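Local coordinates for protein delta toxin (Clostridium perfringens, PDB 2YGT) that is a haemolytic beta-pore-forming toxin that probably inserts into host cell membranes as an oligomeric beta-barrel pore, at residues 195-200 against 253-258; 85-90 against 209-214; 20-25 against 145-150. One frame throughout, in Å; residues are numbered along the deposited sequence.

Contact 1: 195-200 against 253-258; sequences NQMFMR and NSYHIA
N195 takes the phenol of Y255 on its backbone carbonyl: Y255 OH donates to N195 O over 2.6 Å, in the carbonyl plane and onto a lone pair. The tyrosine reaches this acceptor because its CG stands anti to the backbone N (chi1 178°), which carries the ring from the strand into the loop. The side chain of N195 serves the loop itself, its OD1 accepting from M197 N at 2.9 Å in an Asx turn. A type I turn from Q196 to M199 overlaps it and curls the backbone round the tyrosine hydroxyl. M197 runs past the ring in the opposite sense, with its CG 3.9 Å from Y255 CE1. F198 makes the broadest contact on this side. Its CB lies over a face of the tyrosine, 4.0 Å from the centroid of the Y255 ring, as a CH-pi contact, while its own ring presents an edge to the face of Y255 in a T-shaped pair with planes 85° apart. M199 crosses at about a right angle, M199 CB lying 3.4 Å from Y255 OH. The loop thus packs on strand 241-259 chiefly through Y255, probably within the rim domain, as in leukocidins. F198 also meets W89 of strand 84-99 and F177 of strand 170-177 edge-to-face, and W263 of strand 263-282 touches M199 and I257.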
loop_
_atom_site.group_PDB
_atom_site.type_symbol
_atom_site.label_atom_id
_atom_site.label_comp_id
_atom_site.label_asym_id
_atom_site.label_seq_id
_atom_site.Cartn_x
_atom_site.Cartn_y
_atom_site.Cartn_z
ATOM N N ASN A 195 -5.823 18.357 22.220
ATOM C CA ASN A 195 -5.578 18.042 20.817
ATOM C C ASN A 195 -6.886 18.101 20.038
ATOM O O ASN A 195 -7.799 17.318 20.295
ATOM C CB ASN A 195 -4.936 16.657 20.684
ATOM C CG ASN A 195 -4.667 16.269 19.236
ATOM O OD1 ASN A 195 -5.501 16.481 18.357
ATOM N ND2 ASN A 195 -3.499 15.685 18.987
ATOM N N GLN A 196 -6.969 19.022 19.080
ATOM C CA GLN A 196 -8.230 19.311 18.401
ATOM C C GLN A 196 -8.311 18.753 16.980
ATOM O O GLN A 196 -9.137 19.200 16.181
ATOM C CB GLN A 196 -8.465 20.825 18.349
ATOM C CG GLN A 196 -8.160 21.565 19.638
ATOM C CD GLN A 196 -7.975 23.057 19.414
ATOM O OE1 GLN A 196 -8.930 23.778 19.118
ATOM N NE2 GLN A 196 -6.740 23.525 19.552
ATOM N N MET A 197 -7.473 17.771 16.665
ATOM C CA MET A 197 -7.379 17.285 15.292
ATOM C C MET A 197 -8.708 16.794 14.706
ATOM O O MET A 197 -8.998 17.048 13.537
ATOM C CB MET A 197 -6.264 16.238 15.135
ATOM C CG MET A 197 -6.480 14.938 15.884
ATOM S SD MET A 197 -4.978 13.929 15.882
ATOM C CE MET A 197 -4.589 13.908 14.140
ATOM N N PHE A 198 -9.517 16.106 15.508
ATOM C CA PHE A 198 -10.804 15.603 15.020
ATOM C C PHE A 198 -11.997 16.198 15.768
ATOM O O PHE A 198 -13.095 15.640 15.761
ATOM C CB PHE A 198 -10.848 14.072 15.062
ATOM C CG PHE A 198 -9.791 13.414 14.221
ATOM C CD1 PHE A 198 -9.640 13.751 12.886
ATOM C CD2 PHE A 198 -8.945 12.459 14.765
ATOM C CE1 PHE A 198 -8.665 13.154 12.109
ATOM C CE2 PHE A 198 -7.970 11.854 13.993
ATOM C CZ PHE A 198 -7.830 12.205 12.661
ATOM N N MET A 199 -11.770 17.343 16.402
ATOM C CA MET A 199 -12.810 18.046 17.144
ATOM C C MET A 199 -13.594 19.004 16.235
ATOM O O MET A 199 -13.033 19.944 15.673
ATOM C CB MET A 199 -12.181 18.796 18.323
ATOM C CG MET A 199 -13.170 19.420 19.287
ATOM S SD MET A 199 -12.354 20.537 20.453
ATOM C CE MET A 199 -11.204 19.417 21.239
ATOM N N ARG A 200 -14.893 18.756 16.088
ATOM C CA ARG A 200 -15.726 19.568 15.203
ATOM C C ARG A 200 -15.927 20.984 15.739
ATOM O O ARG A 200 -15.973 21.946 14.973
ATOM C CB ARG A 200 -17.084 18.901 14.970
ATOM C CG ARG A 200 -17.953 19.621 13.954
ATOM C CD ARG A 200 -19.206 18.825 13.631
ATOM N NE ARG A 200 -19.688 19.108 12.281
ATOM C CZ ARG A 200 -20.659 19.969 11.992
ATOM N NH1 ARG A 200 -21.268 20.641 12.961
ATOM N NH2 ARG A 200 -21.026 20.155 10.731
ATOM N N ASN A 253 -6.041 3.991 16.989
ATOM C CA ASN A 253 -5.925 4.857 18.156
ATOM C C ASN A 253 -7.301 5.328 18.617
ATOM O O ASN A 253 -8.271 5.266 17.862
ATOM C CB ASN A 253 -5.023 6.056 17.860
ATOM C CG ASN A 253 -3.553 5.694 17.874
ATOM O OD1 ASN A 253 -2.687 6.554 17.723
ATOM N ND2 ASN A 253 -3.262 4.413 18.064
ATOM N N SER A 254 -7.385 5.786 19.860
ATOM C CA SER A 254 -8.640 6.282 20.405
ATOM C C SER A 254 -8.542 7.780 20.656
ATOM O O SER A 254 -7.825 8.220 21.554
ATOM C CB SER A 254 -8.992 5.555 21.706
ATOM O OG SER A 254 -9.234 4.174 21.476
ATOM N N TYR A 255 -9.253 8.556 19.845
ATOM C CA TYR A 255 -9.323 9.998 20.031
ATOM C C TYR A 255 -10.491 10.335 20.953
ATOM O O TYR A 255 -11.653 10.175 20.583
ATOM C CB TYR A 255 -9.473 10.707 18.682
ATOM C CG TYR A 255 -9.592 12.214 18.788
ATOM C CD1 TYR A 255 -8.473 13.004 19.023
ATOM C CD2 TYR A 255 -10.825 12.843 18.655
ATOM C CE1 TYR A 255 -8.581 14.380 19.126
ATOM C CE2 TYR A 255 -10.942 14.215 18.752
ATOM C CZ TYR A 255 -9.819 14.979 18.988
ATOM O OH TYR A 255 -9.935 16.343 19.084
ATOM N N HIS A 256 -10.169 10.783 22.162
ATOM C CA HIS A 256 -11.177 11.116 23.162
ATOM C C HIS A 256 -11.480 12.607 23.174
ATOM O O HIS A 256 -10.567 13.431 23.134
ATOM C CB HIS A 256 -10.692 10.719 24.559
ATOM C CG HIS A 256 -10.615 9.240 24.785
ATOM N ND1 HIS A 256 -11.285 8.609 25.810
ATOM C CD2 HIS A 256 -9.946 8.270 24.119
ATOM C CE1 HIS A 256 -11.032 7.313 25.766
ATOM N NE2 HIS A 256 -10.223 7.080 24.748
ATOM N N ILE A 257 -12.763 12.949 23.227
ATOM C CA ILE A 257 -13.164 14.302 23.599
ATOM C C ILE A 257 -13.900 14.265 24.936
ATOM O O ILE A 257 -14.773 13.425 25.153
ATOM C CB ILE A 257 -14.036 14.991 22.521
ATOM C CG1 ILE A 257 -15.279 14.154 22.210
ATOM C CG2 ILE A 257 -13.219 15.249 21.266
ATOM C CD1 ILE A 257 -16.264 14.850 21.296
ATOM N N ALA A 258 -13.522 15.165 25.835
ATOM C CA ALA A 258 -14.123 15.227 27.160
ATOM C C ALA A 258 -14.518 16.659 27.484
ATOM O O ALA A 258 -13.737 17.588 27.285
ATOM C CB ALA A 258 -13.158 14.692 28.207
#

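Contact 2: 85-90 against 209-214; sequences GVMRWP and TNFTPD
M87 and F211 make a buried packing contact without hydrogen bonds between the two segments, in which a phenylalanine from the long loop between strand 170-177 and helix 219-222 is inserted CZ-first against strand 84-99, with M87 over one of its faces. M87 CB sits almost exactly over the middle of the F211 ring, 3.5 Å from its centroid and only 9° off the ring normal, a close CH-pi contact made by the first carbon of the side chain. The methionine does not stop there. A chi1 of 171° turns CG away from the backbone N, alongside the carbonyl carbon, and the extended chain beyond it leads the thioether away from the loop segment; M87 SD stands 4.6 Å from the centroid of the F211 ring. This is a Met-aromatic contact with the sulfur placed obliquely, the methylene and not the sulfur covering the ring. Strand 84-99 is an inner strand of a branched antiparallel sheet, flanked here by 76-79 and 241-259, and the loop covering it probably belongs to the membrane-facing rim domain, as in leukocidin-family toxins. The leading end of the phenylalanine presses on the strand backbone: F211 CZ lies 3.4 Å from M87 N and 3.5 Å from V86 C. G85, which has no side chain, borders the ring at its edge, where G85 C is 3.8 Å from F211 CZ. The backbone met by this end of the ring is already committed to beta pairing, since V86 and R88 bond to F78 and K76 on one flank while G85 and M87 bond to I257 and Y255 on the other. I77 of strand 76-79 touches both M87 and F211, and I221 of helix 219-222 also packs on M87.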
loop_
_atom_site.group_PDB
_atom_site.type_symbol
_atom_site.label_atom_id
_atom_site.label_comp_id
_atom_site.label_asym_id
_atom_site.label_seq_id
_atom_site.Cartn_x
_atom_site.Cartn_y
_atom_site.Cartn_z
ATOM N N GLY A 85 -16.621 11.333 24.781
ATOM C CA GLY A 85 -16.814 10.575 23.559
ATOM C C GLY A 85 -15.516 10.035 22.987
ATOM O O GLY A 85 -14.442 10.597 23.212
ATOM N N VAL A 86 -15.612 8.939 22.243
ATOM C CA VAL A 86 -14.430 8.297 21.684
ATOM C C VAL A 86 -14.582 8.040 20.193
ATOM O O VAL A 86 -15.609 7.535 19.739
ATOM C CB VAL A 86 -14.134 6.949 22.381
ATOM C CG1 VAL A 86 -12.896 6.297 21.772
ATOM C CG2 VAL A 86 -13.968 7.142 23.882
ATOM N N MET A 87 -13.555 8.400 19.433
ATOM C CA MET A 87 -13.496 8.050 18.023
ATOM C C MET A 87 -12.268 7.190 17.766
ATOM O O MET A 87 -11.140 7.680 17.792
ATOM C CB MET A 87 -13.445 9.301 17.145
ATOM C CG MET A 87 -13.176 9.004 15.679
ATOM S SD MET A 87 -12.824 10.478 14.703
ATOM C CE MET A 87 -12.147 9.744 13.217
ATOM N N ARG A 88 -12.489 5.901 17.535
ATOM C CA ARG A 88 -11.401 4.998 17.182
ATOM C C ARG A 88 -11.079 5.135 15.700
ATOM O O ARG A 88 -11.977 5.130 14.860
ATOM C CB ARG A 88 -11.757 3.556 17.557
ATOM C CG ARG A 88 -11.900 3.371 19.060
ATOM C CD ARG A 88 -12.417 1.996 19.446
ATOM N NE ARG A 88 -11.468 0.937 19.121
ATOM C CZ ARG A 88 -11.409 -0.229 19.756
ATOM N NH1 ARG A 88 -12.235 -0.479 20.766
ATOM N NH2 ARG A 88 -10.518 -1.140 19.392
ATOM N N TRP A 89 -9.794 5.275 15.384
ATOM C CA TRP A 89 -9.371 5.579 14.021
ATOM C C TRP A 89 -8.011 4.950 13.693
ATOM O O TRP A 89 -7.223 4.662 14.596
ATOM C CB TRP A 89 -9.328 7.100 13.815
ATOM C CG TRP A 89 -8.281 7.787 14.647
ATOM C CD1 TRP A 89 -8.292 7.959 16.001
ATOM C CD2 TRP A 89 -7.067 8.390 14.176
ATOM N NE1 TRP A 89 -7.161 8.630 16.402
ATOM C CE2 TRP A 89 -6.392 8.904 15.301
ATOM C CE3 TRP A 89 -6.486 8.543 12.912
ATOM C CZ2 TRP A 89 -5.166 9.560 15.203
ATOM C CZ3 TRP A 89 -5.267 9.197 12.815
ATOM C CH2 TRP A 89 -4.620 9.698 13.956
ATOM N N PRO A 90 -7.733 4.736 12.395
ATOM C CA PRO A 90 -6.477 4.114 11.970
ATOM C C PRO A 90 -5.374 5.153 11.813
ATOM O O PRO A 90 -5.280 5.793 10.765
ATOM C CB PRO A 90 -6.818 3.540 10.583
ATOM C CG PRO A 90 -8.224 4.035 10.253
ATOM C CD PRO A 90 -8.552 5.111 11.234
ATOM N N THR A 209 -21.364 13.392 18.581
ATOM C CA THR A 209 -21.820 14.248 17.493
ATOM C C THR A 209 -20.767 15.296 17.126
ATOM O O THR A 209 -20.857 15.951 16.086
ATOM C CB THR A 209 -23.163 14.930 17.869
ATOM O OG1 THR A 209 -24.247 14.049 17.546
ATOM C CG2 THR A 209 -23.352 16.245 17.129
ATOM N N ASN A 210 -19.748 15.426 17.969
ATOM C CA ASN A 210 -18.773 16.498 17.813
ATOM C C ASN A 210 -17.446 16.094 17.159
ATOM O O ASN A 210 -16.438 16.790 17.302
ATOM C CB ASN A 210 -18.514 17.166 19.161
ATOM C CG ASN A 210 -17.819 18.497 19.018
ATOM O OD1 ASN A 210 -18.147 19.290 18.137
ATOM N ND2 ASN A 210 -16.851 18.750 19.888
ATOM N N PHE A 211 -17.441 14.975 16.442
ATOM C CA PHE A 211 -16.262 14.600 15.670
ATOM C C PHE A 211 -16.356 15.147 14.249
ATOM O O PHE A 211 -17.448 15.276 13.694
ATOM C CB PHE A 211 -16.075 13.081 15.651
ATOM C CG PHE A 211 -15.740 12.494 16.994
ATOM C CD1 PHE A 211 -14.591 12.878 17.666
ATOM C CD2 PHE A 211 -16.567 11.551 17.578
ATOM C CE1 PHE A 211 -14.278 12.339 18.901
ATOM C CE2 PHE A 211 -16.259 11.006 18.812
ATOM C CZ PHE A 211 -15.113 11.401 19.473
ATOM N N THR A 212 -15.208 15.487 13.674
ATOM C CA THR A 212 -15.151 15.983 12.303
ATOM C C THR A 212 -16.082 15.186 11.399
ATOM O O THR A 212 -15.957 13.966 11.295
ATOM C CB THR A 212 -13.723 15.905 11.740
ATOM O OG1 THR A 212 -12.858 16.740 12.519
ATOM C CG2 THR A 212 -13.695 16.361 10.288
ATOM N N PRO A 213 -17.028 15.878 10.746
ATOM C CA PRO A 213 -17.997 15.241 9.848
ATOM C C PRO A 213 -17.296 14.404 8.787
ATOM O O PRO A 213 -16.169 14.718 8.404
ATOM C CB PRO A 213 -18.704 16.438 9.202
ATOM C CG PRO A 213 -17.781 17.611 9.459
ATOM C CD PRO A 213 -17.249 17.329 10.816
ATOM N N ASP A 214 -17.956 13.353 8.317
ATOM C CA ASP A 214 -17.333 12.437 7.366
ATOM C C ASP A 214 -16.815 13.122 6.103
ATOM O O ASP A 214 -15.763 12.753 5.584
ATOM C CB ASP A 214 -18.278 11.287 7.007
ATOM C CG ASP A 214 -18.269 10.184 8.044
ATOM O OD1 ASP A 214 -17.860 10.456 9.191
ATOM O OD2 ASP A 214 -18.659 9.046 7.712
#

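Contact 3: 20-25 against 145-150; sequences TIITQN and NYAVSK
I22 meets V148 at about a right angle, its terminal methyl pressed against one valine branch: I22 CD1 lies 3.4 Å from V148 CG2, a tight apolar touch. The other arm of the isoleucine goes to the neighbouring residue. Because chi1 of -51° places CG1 beside the backbone N and CG2 across from it, the two arms spread over the peptide that joins A147 to V148, where I22 CG2 and I22 CD1 each stand 3.5 Å from A147 O. A147 CB is met more loosely, 4.3 Å from I22 CG2. The backbone here forms a classic beta bulge, in which A147 and V148 both face Y128. The three-stranded sheet to which V148 belongs is probably the folded prestem, as in soluble monomers of the leukocidin family, and the contact lays its margin against the adjoining sheet. There, strand 19-24 lies between strands 12-15 and 27-39, with the backbone of I22 bonded to that of I29. K13 also touches I22, while I130, in the loop beyond strand 121-128, touches A147 and Q24. V148 pairs through its backbone with Y128 of that strand, whose other neighbour is strand 134-137.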
loop_
_atom_site.group_PDB
_atom_site.type_symbol
_atom_site.label_atom_id
_atom_site.label_comp_id
_atom_site.label_asym_id
_atom_site.label_seq_id
_atom_site.Cartn_x
_atom_site.Cartn_y
_atom_site.Cartn_z
ATOM N N THR A 20 1.449 -10.995 -23.847
ATOM C CA THR A 20 1.766 -9.820 -24.641
ATOM C C THR A 20 3.105 -10.042 -25.331
ATOM O O THR A 20 4.133 -10.190 -24.670
ATOM C CB THR A 20 1.848 -8.552 -23.771
ATOM O OG1 THR A 20 0.586 -8.322 -23.132
ATOM C CG2 THR A 20 2.200 -7.345 -24.624
ATOM N N ILE A 21 3.090 -10.085 -26.659
ATOM C CA ILE A 21 4.321 -10.236 -27.425
ATOM C C ILE A 21 4.884 -8.867 -27.783
ATOM O O ILE A 21 4.258 -8.096 -28.509
ATOM C CB ILE A 21 4.110 -11.064 -28.705
ATOM C CG1 ILE A 21 3.754 -12.511 -28.357
ATOM C CG2 ILE A 21 5.354 -11.021 -29.580
ATOM C CD1 ILE A 21 2.304 -12.715 -27.964
ATOM N N ILE A 22 6.070 -8.572 -27.265
ATOM C CA ILE A 22 6.667 -7.254 -27.422
ATOM C C ILE A 22 7.906 -7.308 -28.306
ATOM O O ILE A 22 8.862 -8.024 -28.011
ATOM C CB ILE A 22 7.029 -6.659 -26.053
ATOM C CG1 ILE A 22 5.818 -6.742 -25.119
ATOM C CG2 ILE A 22 7.506 -5.223 -26.202
ATOM C CD1 ILE A 22 6.175 -6.808 -23.659
ATOM N N THR A 23 7.879 -6.542 -29.393
ATOM C CA THR A 23 8.972 -6.535 -30.358
ATOM C C THR A 23 9.588 -5.145 -30.492
ATOM O O THR A 23 8.897 -4.177 -30.812
ATOM C CB THR A 23 8.496 -7.004 -31.745
ATOM O OG1 THR A 23 8.003 -8.345 -31.655
ATOM C CG2 THR A 23 9.638 -6.953 -32.745
ATOM N N GLN A 24 10.890 -5.053 -30.247
ATOM C CA GLN A 24 11.603 -3.788 -30.369
ATOM C C GLN A 24 12.912 -3.979 -31.126
ATOM O O GLN A 24 13.856 -4.578 -30.611
ATOM C CB GLN A 24 11.870 -3.180 -28.989
ATOM C CG GLN A 24 12.519 -1.805 -29.029
ATOM N N ASN A 25 12.953 -3.469 -32.353
ATOM C CA ASN A 25 14.138 -3.570 -33.197
ATOM C C ASN A 25 14.600 -5.011 -33.406
ATOM O O ASN A 25 15.725 -5.369 -33.057
ATOM C CB ASN A 25 15.281 -2.729 -32.623
ATOM C CG ASN A 25 16.384 -2.479 -33.633
ATOM O OD1 ASN A 25 16.126 -2.041 -34.755
ATOM N ND2 ASN A 25 17.623 -2.750 -33.238
ATOM N N ASN A 145 9.457 4.946 -24.386
ATOM C CA ASN A 145 9.410 3.712 -25.163
ATOM C C ASN A 145 10.094 2.537 -24.466
ATOM O O ASN A 145 11.063 1.975 -24.978
ATOM C CB ASN A 145 10.016 3.931 -26.553
ATOM N N TYR A 146 9.586 2.177 -23.292
ATOM C CA TYR A 146 10.066 0.996 -22.583
ATOM C C TYR A 146 9.343 -0.242 -23.101
ATOM O O TYR A 146 8.185 -0.169 -23.509
ATOM C CB TYR A 146 9.853 1.139 -21.071
ATOM C CG TYR A 146 10.812 2.098 -20.396
ATOM C CD1 TYR A 146 12.093 1.692 -20.034
ATOM C CD2 TYR A 146 10.436 3.406 -20.114
ATOM C CE1 TYR A 146 12.973 2.562 -19.413
ATOM C CE2 TYR A 146 11.310 4.286 -19.492
ATOM C CZ TYR A 146 12.577 3.858 -19.145
ATOM O OH TYR A 146 13.451 4.726 -18.529
ATOM N N ALA A 147 10.032 -1.377 -23.091
ATOM C CA ALA A 147 9.439 -2.626 -23.551
ATOM C C ALA A 147 8.223 -2.999 -22.706
ATOM O O ALA A 147 7.222 -3.498 -23.224
ATOM C CB ALA A 147 10.469 -3.739 -23.532
ATOM N N VAL A 148 8.317 -2.752 -21.403
ATOM C CA VAL A 148 7.218 -3.019 -20.482
ATOM C C VAL A 148 7.161 -1.946 -19.404
ATOM O O VAL A 148 8.149 -1.697 -18.718
ATOM C CB VAL A 148 7.382 -4.382 -19.778
ATOM C CG1 VAL A 148 6.221 -4.626 -18.824
ATOM C CG2 VAL A 148 7.491 -5.507 -20.793
ATOM N N SER A 149 6.009 -1.305 -19.252
ATOM C CA SER A 149 5.833 -0.353 -18.163
ATOM C C SER A 149 4.557 -0.657 -17.389
ATOM O O SER A 149 3.505 -0.902 -17.978
ATOM C CB SER A 149 5.820 1.087 -18.677
ATOM O OG SER A 149 4.512 1.496 -19.020
ATOM N N LYS A 150 4.663 -0.652 -16.065
ATOM C CA LYS A 150 3.531 -0.936 -15.197
ATOM C C LYS A 150 3.252 0.258 -14.290
ATOM O O LYS A 150 4.130 0.712 -13.555
ATOM C CB LYS A 150 3.803 -2.196 -14.370
ATOM C CG LYS A 150 2.729 -2.527 -13.347
ATOM C CD LYS A 150 1.359 -2.622 -13.995
ATOM C CE LYS A 150 0.270 -2.840 -12.956
ATOM N NZ LYS A 150 -1.087 -2.577 -13.513
#

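Contacts 1 and 2 form one cluster, their centres about 7 Å apart, whereas contact 3 lies across the chain's centre, about 51 Å and 49 Å from them between centres. The cluster shares a sheet in which strands 84-99 and 241-259 are neighbours, and both contacts fold the same long loop onto it; R200 N and N210 O, 2.8 Å apart, probably bond the two loop segments together. Along the chain, contact 2 alternates with each of the others, while both segments of contact 3 precede those of contact 1. The cluster probably lies in the rim domain, far from the probable prestem margin at contact 3; prestem release would be expected to accompany pore formation.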